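Local coordinates for reticulocyte-binding protein 2a (Plasmodium vivax, PDB 4Z8N), which uses the mostly alpha-helical erythrocyte-binding domain held in this chain to engage red cells, probably in the parasite's invasion of reticulocytes, at residues V83-E88 with N205-E210; V199-I204 with N289-Y294; E209-I214 with K278-L283; A75-T80 with Q106-Y111. One frame throughout, in Å; residues are numbered along the deposited sequence.

Contact 1 of 4, residues V83-E88 with N205-E210; sequences VLEYPE and NFLQEE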
loop_
_atom_site.group_PDB
_atom_site.type_symbol
_atom_site.label_atom_id
_atom_site.label_comp_id
_atom_site.label_asym_id
_atom_site.label_seq_id
_atom_site.Cartn_x
_atom_site.Cartn_y
_atom_site.Cartn_z
ATOM N N VAL A 83 19.937 -13.725 3.703
ATOM C CA VAL A 83 20.832 -14.351 4.675
ATOM C C VAL A 83 20.085 -14.707 5.960
ATOM O O VAL A 83 20.275 -15.786 6.525
ATOM C CB VAL A 83 22.028 -13.437 5.029
ATOM C CG1 VAL A 83 22.942 -14.125 6.034
ATOM C CG2 VAL A 83 22.805 -13.061 3.778
ATOM N N LEU A 84 19.229 -13.797 6.410
ATOM C CA LEU A 84 18.499 -13.975 7.661
ATOM C C LEU A 84 17.399 -15.030 7.556
ATOM O O LEU A 84 16.981 -15.599 8.567
ATOM C CB LEU A 84 17.896 -12.643 8.112
ATOM C CG LEU A 84 18.885 -11.531 8.464
ATOM C CD1 LEU A 84 18.149 -10.220 8.682
ATOM C CD2 LEU A 84 19.696 -11.901 9.700
ATOM N N GLU A 85 16.930 -15.287 6.339
ATOM C CA GLU A 85 15.865 -16.265 6.122
ATOM C C GLU A 85 16.422 -17.659 5.881
ATOM O O GLU A 85 15.756 -18.661 6.148
ATOM C CB GLU A 85 14.984 -15.852 4.942
ATOM C CG GLU A 85 14.060 -14.685 5.238
ATOM C CD GLU A 85 13.141 -14.366 4.075
ATOM O OE1 GLU A 85 13.387 -14.879 2.963
ATOM O OE2 GLU A 85 12.168 -13.612 4.278
ATOM N N TYR A 86 17.646 -17.716 5.371
ATOM C CA TYR A 86 18.297 -18.990 5.099
ATOM C C TYR A 86 19.700 -19.043 5.698
ATOM O O TYR A 86 20.681 -19.147 4.965
ATOM C CB TYR A 86 18.355 -19.240 3.589
ATOM C CG TYR A 86 16.991 -19.297 2.932
ATOM C CD1 TYR A 86 16.370 -18.143 2.471
ATOM C CD2 TYR A 86 16.323 -20.505 2.781
ATOM C CE1 TYR A 86 15.122 -18.193 1.874
ATOM C CE2 TYR A 86 15.077 -20.564 2.184
ATOM C CZ TYR A 86 14.481 -19.406 1.734
ATOM O OH TYR A 86 13.240 -19.464 1.139
ATOM N N PRO A 87 19.797 -18.980 7.039
ATOM C CA PRO A 87 21.115 -18.929 7.681
ATOM C C PRO A 87 21.886 -20.242 7.581
ATOM O O PRO A 87 23.112 -20.219 7.464
ATOM C CB PRO A 87 20.780 -18.611 9.143
ATOM C CG PRO A 87 19.410 -19.161 9.340
ATOM C CD PRO A 87 18.701 -18.968 8.027
ATOM N N GLU A 88 21.176 -21.364 7.635
ATOM C CA GLU A 88 21.813 -22.673 7.593
ATOM C C GLU A 88 22.481 -22.904 6.241
ATOM O O GLU A 88 23.607 -23.392 6.173
ATOM C CB GLU A 88 20.795 -23.781 7.878
ATOM C CG GLU A 88 20.026 -23.616 9.186
ATOM C CD GLU A 88 18.677 -22.930 9.002
ATOM O OE1 GLU A 88 18.488 -22.237 7.980
ATOM O OE2 GLU A 88 17.801 -23.095 9.879
ATOM N N ASN A 205 12.114 -16.623 14.697
ATOM C CA ASN A 205 12.016 -15.314 15.309
ATOM C C ASN A 205 12.022 -14.119 14.364
ATOM O O ASN A 205 11.176 -13.251 14.498
ATOM C CB ASN A 205 13.176 -15.267 16.276
ATOM C CG ASN A 205 12.801 -15.759 17.644
ATOM O OD1 ASN A 205 12.424 -14.936 18.460
ATOM N ND2 ASN A 205 12.552 -17.100 17.777
ATOM N N PHE A 206 12.941 -14.078 13.400
ATOM C CA PHE A 206 12.940 -13.014 12.387
ATOM C C PHE A 206 11.774 -13.105 11.386
ATOM O O PHE A 206 11.137 -12.099 11.047
ATOM C CB PHE A 206 14.260 -13.035 11.627
ATOM C CG PHE A 206 14.282 -12.152 10.416
ATOM C CD1 PHE A 206 14.396 -10.779 10.550
ATOM C CD2 PHE A 206 14.212 -12.697 9.144
ATOM C CE1 PHE A 206 14.431 -9.967 9.444
ATOM C CE2 PHE A 206 14.246 -11.889 8.034
ATOM C CZ PHE A 206 14.356 -10.522 8.182
ATOM N N LEU A 207 11.528 -14.318 10.898
ATOM C CA LEU A 207 10.474 -14.574 9.917
ATOM C C LEU A 207 9.068 -14.335 10.481
ATOM O O LEU A 207 8.246 -13.700 9.830
ATOM C CB LEU A 207 10.590 -16.002 9.388
ATOM C CG LEU A 207 9.713 -16.346 8.188
ATOM C CD1 LEU A 207 9.806 -15.270 7.122
ATOM C CD2 LEU A 207 10.138 -17.674 7.628
ATOM N N GLN A 208 8.855 -14.696 11.745
ATOM C CA GLN A 208 7.632 -14.379 12.470
ATOM C C GLN A 208 7.443 -12.886 12.584
ATOM O O GLN A 208 6.362 -12.398 12.438
ATOM C CB GLN A 208 7.588 -14.984 13.875
ATOM C CG GLN A 208 7.265 -16.452 13.945
ATOM C CD GLN A 208 7.456 -17.074 15.312
ATOM O OE1 GLN A 208 7.123 -18.201 15.514
ATOM N NE2 GLN A 208 7.999 -16.342 16.228
ATOM N N GLU A 209 8.510 -12.164 12.868
ATOM C CA GLU A 209 8.361 -10.714 13.028
ATOM C C GLU A 209 8.043 -9.999 11.716
ATOM O O GLU A 209 7.206 -9.094 11.688
ATOM C CB GLU A 209 9.618 -10.098 13.644
ATOM C CG GLU A 209 9.456 -8.635 14.091
ATOM C CD GLU A 209 10.521 -8.214 15.091
ATOM O OE1 GLU A 209 11.272 -9.102 15.545
ATOM O OE2 GLU A 209 10.615 -7.009 15.420
ATOM N N GLU A 210 8.706 -10.385 10.631
ATOM C CA GLU A 210 8.459 -9.716 9.360
ATOM C C GLU A 210 7.108 -10.139 8.784
ATOM O O GLU A 210 6.491 -9.388 8.036
ATOM C CB GLU A 210 9.605 -9.970 8.365
ATOM C CG GLU A 210 9.789 -11.400 7.891
ATOM C CD GLU A 210 10.911 -11.524 6.862
ATOM O OE1 GLU A 210 11.210 -10.526 6.169
ATOM O OE2 GLU A 210 11.502 -12.618 6.746
#
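L84 lies over one face of the F206 ring. Its CB is 4.0 Å from the F206 ring centroid and 22° off the ring normal, a CH-pi contact displaced toward the rim at F206 CE2. L84 CD1 extends the cover along the ring, reaching F206 CZ at 3.8 Å. At the edge of the same ring, in its plane, stands E85 CG, 4.0 Å from F206 CE2. A first torsion of 170° swings the F206 ring away from its own backbone N, toward L84 and E85. Beyond the ring the chemistry turns polar. E85 OE2 comes within 2.7 Å of E210 OE2, the two carboxylate planes turned 64° apart; oxygens this close suggest that one acid group holds a proton. L207 CD1 borders E85 OE2 at 4.1 Å. The contact thus seats the C-terminal turn of helix 71-85 on the flank of the long helix 199-237, within the Rh5-type coiled-coil family region, and Y86 is where the chain first leaves helical geometry. The second shell fixes these groups. K280, from helix 246-297, forms a salt bridge with E85 OE2, and its positive charge would probably ease the crowding of the two acids. Helix 94-115 closes the other flank: Y104 meets F206 edge-to-face, and the hydroxyl of Y97 hydrogen-bonds the carbonyl oxygen of L84.

Contact 2 of 4, residues V199-I204 with N289-Y294; sequences VTISAI and NKLITY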
loop_
_atom_site.group_PDB
_atom_site.type_symbol
_atom_site.label_atom_id
_atom_site.label_comp_id
_atom_site.label_asym_id
_atom_site.label_seq_id
_atom_site.Cartn_x
_atom_site.Cartn_y
_atom_site.Cartn_z
ATOM N N VAL A 199 20.862 -20.445 15.012
ATOM C CA VAL A 199 20.433 -19.641 13.867
ATOM C C VAL A 199 19.032 -20.017 13.378
ATOM O O VAL A 199 18.308 -19.169 12.854
ATOM C CB VAL A 199 21.429 -19.750 12.688
ATOM C CG1 VAL A 199 22.742 -19.066 13.041
ATOM C CG2 VAL A 199 21.661 -21.206 12.302
ATOM N N THR A 200 18.648 -21.278 13.553
ATOM C CA THR A 200 17.306 -21.718 13.177
ATOM C C THR A 200 16.258 -21.029 14.048
ATOM O O THR A 200 15.240 -20.549 13.549
ATOM C CB THR A 200 17.151 -23.247 13.292
ATOM O OG1 THR A 200 18.045 -23.887 12.375
ATOM C CG2 THR A 200 15.718 -23.669 12.974
ATOM N N ILE A 201 16.520 -20.975 15.350
ATOM C CA ILE A 201 15.644 -20.267 16.277
ATOM C C ILE A 201 15.591 -18.782 15.931
ATOM O O ILE A 201 14.517 -18.178 15.898
ATOM C CB ILE A 201 16.109 -20.444 17.740
ATOM C CG1 ILE A 201 15.860 -21.883 18.202
ATOM C CG2 ILE A 201 15.400 -19.458 18.662
ATOM C CD1 ILE A 201 16.305 -22.160 19.628
ATOM N N SER A 202 16.757 -18.203 15.661
ATOM C CA SER A 202 16.847 -16.792 15.307
ATOM C C SER A 202 16.078 -16.494 14.023
ATOM O O SER A 202 15.424 -15.459 13.912
ATOM C CB SER A 202 18.310 -16.373 15.158
ATOM O OG SER A 202 19.023 -16.581 16.364
ATOM N N ALA A 203 16.149 -17.410 13.061
ATOM C CA ALA A 203 15.462 -17.238 11.781
ATOM C C ALA A 203 13.936 -17.272 11.924
ATOM O O ALA A 203 13.224 -16.511 11.272
ATOM C CB ALA A 203 15.925 -18.306 10.791
ATOM N N ILE A 204 13.449 -18.171 12.777
ATOM C CA ILE A 204 12.023 -18.337 13.053
ATOM C C ILE A 204 11.448 -17.052 13.638
ATOM O O ILE A 204 10.439 -16.503 13.179
ATOM C CB ILE A 204 11.805 -19.506 14.036
ATOM C CG1 ILE A 204 12.079 -20.835 13.345
ATOM C CG2 ILE A 204 10.415 -19.507 14.613
ATOM C CD1 ILE A 204 11.933 -22.025 14.257
ATOM N N ASN A 289 9.977 -27.253 11.292
ATOM C CA ASN A 289 10.349 -28.659 11.158
ATOM C C ASN A 289 11.840 -28.896 11.372
ATOM O O ASN A 289 12.241 -29.930 11.907
ATOM C CB ASN A 289 9.932 -29.192 9.785
ATOM C CG ASN A 289 8.490 -29.655 9.758
ATOM O OD1 ASN A 289 8.162 -30.732 10.258
ATOM N ND2 ASN A 289 7.620 -28.845 9.173
ATOM N N LYS A 290 12.655 -27.939 10.947
ATOM C CA LYS A 290 14.095 -28.018 11.154
ATOM C C LYS A 290 14.408 -27.978 12.647
ATOM O O LYS A 290 15.252 -28.729 13.135
ATOM C CB LYS A 290 14.805 -26.877 10.419
ATOM C CG LYS A 290 16.296 -26.765 10.702
ATOM C CD LYS A 290 17.088 -27.865 10.019
ATOM C CE LYS A 290 18.581 -27.647 10.202
ATOM N NZ LYS A 290 19.386 -28.685 9.508
ATOM N N LEU A 291 13.707 -27.106 13.369
ATOM C CA LEU A 291 13.915 -26.951 14.806
ATOM C C LEU A 291 13.510 -28.207 15.572
ATOM O O LEU A 291 14.102 -28.530 16.603
ATOM C CB LEU A 291 13.137 -25.740 15.332
ATOM C CG LEU A 291 13.344 -25.412 16.814
ATOM C CD1 LEU A 291 14.830 -25.305 17.133
ATOM C CD2 LEU A 291 12.622 -24.132 17.198
ATOM N N ILE A 292 12.501 -28.910 15.062
ATOM C CA ILE A 292 12.036 -30.150 15.680
ATOM C C ILE A 292 13.165 -31.177 15.774
ATOM O O ILE A 292 13.296 -31.875 16.780
ATOM C CB ILE A 292 10.845 -30.755 14.902
ATOM C CG1 ILE A 292 9.611 -29.865 15.045
ATOM C CG2 ILE A 292 10.524 -32.152 15.402
ATOM C CD1 ILE A 292 8.397 -30.374 14.298
ATOM N N THR A 293 13.996 -31.245 14.735
ATOM C CA THR A 293 15.118 -32.182 14.710
ATOM C C THR A 293 16.126 -31.871 15.813
ATOM O O THR A 293 16.720 -32.780 16.393
ATOM C CB THR A 293 15.845 -32.171 13.349
ATOM O OG1 THR A 293 16.503 -30.912 13.161
ATOM C CG2 THR A 293 14.857 -32.404 12.214
ATOM N N TYR A 294 16.317 -30.585 16.096
ATOM C CA TYR A 294 17.187 -30.162 17.192
ATOM C C TYR A 294 16.639 -30.633 18.536
ATOM O O TYR A 294 17.335 -31.296 19.304
ATOM C CB TYR A 294 17.346 -28.638 17.210
ATOM C CG TYR A 294 18.281 -28.077 16.162
ATOM C CD1 TYR A 294 19.659 -28.209 16.289
ATOM C CD2 TYR A 294 17.788 -27.392 15.057
ATOM C CE1 TYR A 294 20.519 -27.689 15.337
ATOM C CE2 TYR A 294 18.640 -26.868 14.101
ATOM C CZ TYR A 294 20.003 -27.020 14.245
ATOM O OH TYR A 294 20.853 -26.500 13.296
#
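T200 and L291, the closest backbone pair across the contact, also bury the most surface in it. The methyl of T200 does the apolar work: CG2 is 4.1 Å from L291 CB, resting beside the backbone of the opposing helix. Its hydroxyl sits on the other branch, beside the backbone N (chi1 -63°), and there T200 OG1 lies 3.5 Å from Y294 CE2 and 3.8 Å from K290 CG. The polar need of that hydroxyl is met from elsewhere, by a hydrogen bond with the carboxylate of E88. L291 forks toward the buried flank. One branch, CD1, touches I201 CG1 at 3.7 Å, while the other, CD2, meets I204 CD1, also at 3.7 Å, the side chains of L291 and I204 crossing at about a right angle. K290 and Y294, by contrast, lie at the exposed margin, the lysine chain bending at chi2 and carrying its amine away. The two long helices run antiparallel here, at 147° with local axes 9.8 Å apart, and M188 of helix 168-194 packs on L291, I201 and I204 alike, so that a third helix closes the apolar seam within the helical domain assigned to the Rh5 coiled-coil family.

Contact 3 of 4, residues E209-I214 with K278-L283; sequences EEMLDI and KEKGKL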
loop_
_atom_site.group_PDB
_atom_site.type_symbol
_atom_site.label_atom_id
_atom_site.label_comp_id
_atom_site.label_asym_id
_atom_site.label_seq_id
_atom_site.Cartn_x
_atom_site.Cartn_y
_atom_site.Cartn_z
ATOM N N GLU A 209 8.510 -12.164 12.868
ATOM C CA GLU A 209 8.361 -10.714 13.028
ATOM C C GLU A 209 8.043 -9.999 11.716
ATOM O O GLU A 209 7.206 -9.094 11.688
ATOM C CB GLU A 209 9.618 -10.098 13.644
ATOM C CG GLU A 209 9.456 -8.635 14.091
ATOM C CD GLU A 209 10.521 -8.214 15.091
ATOM O OE1 GLU A 209 11.272 -9.102 15.545
ATOM O OE2 GLU A 209 10.615 -7.009 15.420
ATOM N N GLU A 210 8.706 -10.385 10.631
ATOM C CA GLU A 210 8.459 -9.716 9.360
ATOM C C GLU A 210 7.108 -10.139 8.784
ATOM O O GLU A 210 6.491 -9.388 8.036
ATOM C CB GLU A 210 9.605 -9.970 8.365
ATOM C CG GLU A 210 9.789 -11.400 7.891
ATOM C CD GLU A 210 10.911 -11.524 6.862
ATOM O OE1 GLU A 210 11.210 -10.526 6.169
ATOM O OE2 GLU A 210 11.502 -12.618 6.746
ATOM N N MET A 211 6.627 -11.321 9.155
ATOM C CA MET A 211 5.285 -11.722 8.743
ATOM C C MET A 211 4.233 -10.889 9.467
ATOM O O MET A 211 3.221 -10.512 8.876
ATOM C CB MET A 211 5.055 -13.212 8.989
ATOM C CG MET A 211 5.696 -14.093 7.935
ATOM S SD MET A 211 5.331 -15.845 8.124
ATOM C CE MET A 211 3.611 -15.897 7.617
ATOM N N LEU A 212 4.484 -10.588 10.739
ATOM C CA LEU A 212 3.606 -9.707 11.500
ATOM C C LEU A 212 3.661 -8.282 10.942
ATOM O O LEU A 212 2.644 -7.589 10.896
ATOM C CB LEU A 212 3.975 -9.721 12.988
ATOM C CG LEU A 212 3.612 -10.994 13.766
ATOM C CD1 LEU A 212 4.194 -10.963 15.172
ATOM C CD2 LEU A 212 2.105 -11.189 13.825
ATOM N N ASP A 213 4.846 -7.859 10.506
ATOM C CA ASP A 213 5.021 -6.532 9.906
ATOM C C ASP A 213 4.266 -6.403 8.591
ATOM O O ASP A 213 3.666 -5.366 8.306
ATOM C CB ASP A 213 6.502 -6.234 9.673
ATOM C CG ASP A 213 7.249 -5.955 10.957
ATOM O OD1 ASP A 213 6.614 -5.486 11.926
ATOM O OD2 ASP A 213 8.471 -6.204 10.996
ATOM N N ILE A 214 4.320 -7.456 7.784
ATOM C CA ILE A 214 3.573 -7.511 6.534
ATOM C C ILE A 214 2.072 -7.417 6.810
ATOM O O ILE A 214 1.345 -6.716 6.105
ATOM C CB ILE A 214 3.883 -8.805 5.752
ATOM C CG1 ILE A 214 5.323 -8.786 5.238
ATOM C CG2 ILE A 214 2.928 -8.977 4.591
ATOM C CD1 ILE A 214 5.740 -10.069 4.546
ATOM N N LYS A 278 2.347 -16.132 1.840
ATOM C CA LYS A 278 2.445 -17.527 1.417
ATOM C C LYS A 278 3.900 -17.966 1.295
ATOM O O LYS A 278 4.271 -19.049 1.751
ATOM C CB LYS A 278 1.721 -17.733 0.082
ATOM C CG LYS A 278 2.035 -19.048 -0.621
ATOM C CD LYS A 278 1.618 -20.251 0.210
ATOM C CE LYS A 278 1.831 -21.545 -0.559
ATOM N NZ LYS A 278 1.961 -22.715 0.349
ATOM N N GLU A 279 4.715 -17.120 0.674
ATOM C CA GLU A 279 6.135 -17.404 0.514
ATOM C C GLU A 279 6.826 -17.539 1.867
ATOM O O GLU A 279 7.571 -18.490 2.098
ATOM C CB GLU A 279 6.817 -16.310 -0.312
ATOM C CG GLU A 279 8.322 -16.495 -0.446
ATOM C CD GLU A 279 9.088 -15.188 -0.348
ATOM O OE1 GLU A 279 8.648 -14.192 -0.960
ATOM O OE2 GLU A 279 10.127 -15.153 0.345
ATOM N N LYS A 280 6.569 -16.583 2.756
ATOM C CA LYS A 280 7.191 -16.578 4.077
ATOM C C LYS A 280 6.656 -17.722 4.930
ATOM O O LYS A 280 7.400 -18.342 5.687
ATOM C CB LYS A 280 6.949 -15.245 4.788
ATOM C CG LYS A 280 7.339 -14.004 3.998
ATOM C CD LYS A 280 8.825 -13.923 3.734
ATOM C CE LYS A 280 9.195 -12.557 3.170
ATOM N NZ LYS A 280 10.564 -12.549 2.600
ATOM N N GLY A 281 5.359 -17.990 4.803
ATOM C CA GLY A 281 4.710 -19.059 5.543
ATOM C C GLY A 281 5.298 -20.424 5.240
ATOM O O GLY A 281 5.565 -21.209 6.150
ATOM N N LYS A 282 5.506 -20.706 3.959
ATOM C CA LYS A 282 6.127 -21.961 3.547
ATOM C C LYS A 282 7.500 -22.128 4.193
ATOM O O LYS A 282 7.841 -23.207 4.680
ATOM C CB LYS A 282 6.254 -22.031 2.023
ATOM C CG LYS A 282 7.209 -23.111 1.541
ATOM C CD LYS A 282 7.162 -23.281 0.030
ATOM C CE LYS A 282 8.179 -24.316 -0.433
ATOM N NZ LYS A 282 8.048 -24.629 -1.884
ATOM N N LEU A 283 8.280 -21.051 4.201
ATOM C CA LEU A 283 9.610 -21.072 4.800
ATOM C C LEU A 283 9.530 -21.274 6.307
ATOM O O LEU A 283 10.319 -22.025 6.883
ATOM C CB LEU A 283 10.364 -19.779 4.485
ATOM C CG LEU A 283 11.753 -19.631 5.113
ATOM C CD1 LEU A 283 12.647 -20.815 4.769
ATOM C CD2 LEU A 283 12.397 -18.331 4.664
#
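M211 and K280 form the tight centre where helices 199-237 and 246-297 run antiparallel, their local axes 158° apart and 10.4 Å distant, in the coiled-coil-like helical body of this erythrocyte-binding domain. The two chains lie alongside one another, pointing opposite ways. M211 CG presses on K280 CB at 3.6 Å, and M211 SD follows at 3.8 Å from the same K280 CB. A bend at the last torsion of the methionine (chi3 72°) then turns its methyl onto the backbone of G281, where no side chain intervenes. L177 and L181 of helix 168-194 also pack on M211, so a third helix lines this part of the seam. The other flank is looser. I214 CD1 only approaches K280 CG, at 4.3 Å, and Y7 from the N-terminal region lies against both residues. E210 OE1 stands 4.2 Å from K280 NZ: opposite charges near enough to attract, yet too distant for a salt bridge. The amine has a stronger partner in E85, with which it forms a salt bridge, and the bend of the lysine at chi2 carries NZ round to that side. Toward solvent the helix presents the partly exposed E279, itself bridged to R6. E279 OE2 is hydrogen-bonded with S2 OG, and K280 NZ adds only a weak hydrogen bond to it, at 3.5 Å, as part of a salt bridge.

Contact 4 of 4, residues A75-T80 with Q106-Y111; sequences AALEKT and QQLDAY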
loop_
_atom_site.group_PDB
_atom_site.type_symbol
_atom_site.label_atom_id
_atom_site.label_comp_id
_atom_site.label_asym_id
_atom_site.label_seq_id
_atom_site.Cartn_x
_atom_site.Cartn_y
_atom_site.Cartn_z
ATOM N N ALA A 75 18.370 -3.490 -2.933
ATOM C CA ALA A 75 19.111 -4.712 -3.217
ATOM C C ALA A 75 19.886 -5.192 -1.995
ATOM O O ALA A 75 19.810 -6.365 -1.625
ATOM C CB ALA A 75 20.055 -4.494 -4.385
ATOM N N ALA A 76 20.630 -4.281 -1.373
ATOM C CA ALA A 76 21.395 -4.599 -0.173
ATOM C C ALA A 76 20.476 -5.107 0.936
ATOM O O ALA A 76 20.805 -6.063 1.639
ATOM C CB ALA A 76 22.176 -3.379 0.301
ATOM N N LEU A 77 19.321 -4.466 1.078
ATOM C CA LEU A 77 18.333 -4.867 2.075
ATOM C C LEU A 77 17.819 -6.284 1.821
ATOM O O LEU A 77 17.711 -7.087 2.747
ATOM C CB LEU A 77 17.164 -3.879 2.092
ATOM C CG LEU A 77 15.968 -4.205 2.990
ATOM C CD1 LEU A 77 16.389 -4.339 4.452
ATOM C CD2 LEU A 77 14.892 -3.145 2.835
ATOM N N GLU A 78 17.512 -6.589 0.563
ATOM C CA GLU A 78 16.986 -7.903 0.204
ATOM C C GLU A 78 18.039 -9.006 0.315
ATOM O O GLU A 78 17.711 -10.154 0.608
ATOM C CB GLU A 78 16.402 -7.878 -1.212
ATOM C CG GLU A 78 15.155 -7.016 -1.347
ATOM C CD GLU A 78 14.354 -7.331 -2.596
ATOM O OE1 GLU A 78 14.559 -6.649 -3.621
ATOM O OE2 GLU A 78 13.514 -8.256 -2.549
ATOM N N LYS A 79 19.304 -8.668 0.085
ATOM C CA LYS A 79 20.365 -9.653 0.244
ATOM C C LYS A 79 20.574 -9.976 1.720
ATOM O O LYS A 79 20.876 -11.112 2.076
ATOM C CB LYS A 79 21.668 -9.163 -0.388
ATOM C CG LYS A 79 22.315 -10.204 -1.282
ATOM C CD LYS A 79 21.305 -10.715 -2.293
ATOM C CE LYS A 79 21.458 -12.203 -2.556
ATOM N NZ LYS A 79 20.443 -12.690 -3.527
ATOM N N THR A 80 20.406 -8.974 2.578
ATOM C CA THR A 80 20.494 -9.193 4.018
ATOM C C THR A 80 19.355 -10.091 4.497
ATOM O O THR A 80 19.567 -11.013 5.286
ATOM C CB THR A 80 20.461 -7.866 4.795
ATOM O OG1 THR A 80 21.562 -7.048 4.384
ATOM C CG2 THR A 80 20.558 -8.118 6.292
ATOM N N GLN A 106 19.239 -1.163 10.102
ATOM C CA GLN A 106 19.820 0.051 9.542
ATOM C C GLN A 106 19.442 0.197 8.073
ATOM O O GLN A 106 19.068 1.277 7.618
ATOM C CB GLN A 106 21.341 0.038 9.702
ATOM C CG GLN A 106 21.807 -0.055 11.147
ATOM C CD GLN A 106 23.275 -0.423 11.270
ATOM O OE1 GLN A 106 23.843 -1.068 10.387
ATOM N NE2 GLN A 106 23.898 -0.012 12.370
ATOM N N GLN A 107 19.528 -0.908 7.340
ATOM C CA GLN A 107 19.243 -0.907 5.911
ATOM C C GLN A 107 17.765 -0.679 5.609
ATOM O O GLN A 107 17.425 -0.035 4.616
ATOM C CB GLN A 107 19.711 -2.219 5.279
ATOM C CG GLN A 107 21.222 -2.324 5.140
ATOM C CD GLN A 107 21.657 -3.676 4.622
ATOM O OE1 GLN A 107 20.945 -4.669 4.780
ATOM N NE2 GLN A 107 22.825 -3.724 3.996
ATOM N N LEU A 108 16.887 -1.209 6.455
ATOM C CA LEU A 108 15.457 -0.958 6.304
ATOM C C LEU A 108 15.165 0.515 6.565
ATOM O O LEU A 108 14.388 1.144 5.849
ATOM C CB LEU A 108 14.637 -1.841 7.250
ATOM C CG LEU A 108 13.124 -1.588 7.294
ATOM C CD1 LEU A 108 12.488 -1.765 5.922
ATOM C CD2 LEU A 108 12.443 -2.485 8.326
ATOM N N ASP A 109 15.804 1.064 7.593
ATOM C CA ASP A 109 15.621 2.466 7.941
ATOM C C ASP A 109 16.177 3.386 6.857
ATOM O O ASP A 109 15.597 4.430 6.561
ATOM C CB ASP A 109 16.283 2.777 9.284
ATOM C CG ASP A 109 16.027 4.197 9.743
ATOM O OD1 ASP A 109 14.866 4.650 9.655
ATOM O OD2 ASP A 109 16.986 4.861 10.186
ATOM N N ALA A 110 17.301 2.994 6.264
ATOM C CA ALA A 110 17.935 3.802 5.226
ATOM C C ALA A 110 17.113 3.803 3.939
ATOM O O ALA A 110 16.999 4.831 3.272
ATOM C CB ALA A 110 19.351 3.305 4.953
ATOM N N TYR A 111 16.543 2.651 3.597
ATOM C CA TYR A 111 15.707 2.541 2.405
ATOM C C TYR A 111 14.426 3.349 2.569
ATOM O O TYR A 111 14.004 4.045 1.648
ATOM C CB TYR A 111 15.377 1.074 2.102
ATOM C CG TYR A 111 14.534 0.880 0.859
ATOM C CD1 TYR A 111 15.017 1.240 -0.392
ATOM C CD2 TYR A 111 13.260 0.332 0.935
ATOM C CE1 TYR A 111 14.257 1.068 -1.532
ATOM C CE2 TYR A 111 12.487 0.153 -0.206
ATOM C CZ TYR A 111 12.993 0.523 -1.436
ATOM O OH TYR A 111 12.241 0.351 -2.577
#
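The amide of Q107 has the methyl CB of A76 over one face, and the hydroxyl of T80 close to its plane at the OE1 end. T80 donates a hydrogen bond from OG1 to Q107 OE1. The modelled distance of 2.5 Å is very short, and that exact value is doubtful. Over the face, A76 CB is nearest to Q107 NE2, at 3.8 Å. A76 O, tilted out of the amide plane on the same side, comes to 3.4 Å from Q107 OE1, but both are acceptors and no bond joins them. Beyond CG the glutamine chain is extended (chi2 175°), which lets it span from one helix to the next. The Y111 ring is approached obliquely by L77 CD2, 4.3 Å from Y111 CD2. L77 is the apolar centre of the contact: its CD1 branch fits against the opposing backbone, 3.7 Å from L108 N, with the CB atoms of Q107 and L108 beside it. L5 and L8 of the N-terminal region and C70 also pack on Y111, drawing the start of the chain onto this side, while K100 and Y104 touch T80 further along the pair. The C70–C114 disulfide joins the residue just before helix 71-85 to the end of helix 94-115, close to Y111. Two helices close in sequence, antiparallel at 152° with axes 9.2 Å apart, joined through a short helical link at one end and stapled by a disulfide toward the other, make a helical hairpin.

Contacts 1, 2 and 3 all draw on helix 199-237 and are largely buried, whereas contact 4 is only partly so. Contacts 2 and 3 join the same two helices, 199-237 and 246-297, with centres about 15 Å apart: the first is an apolar seam with exposed margins, the second mixes methionine packing with charge. Contact 1 fastens helix 71-85 to that pair and touches both neighbours, through the E85–K280 salt bridge to contact 3 and a probable hydrogen bond between E88 and T200 to contact 2. Contact 4 anchors the other part of helix 71-85 to helix 94-115, relying on leucine packing and an uncharged polar link.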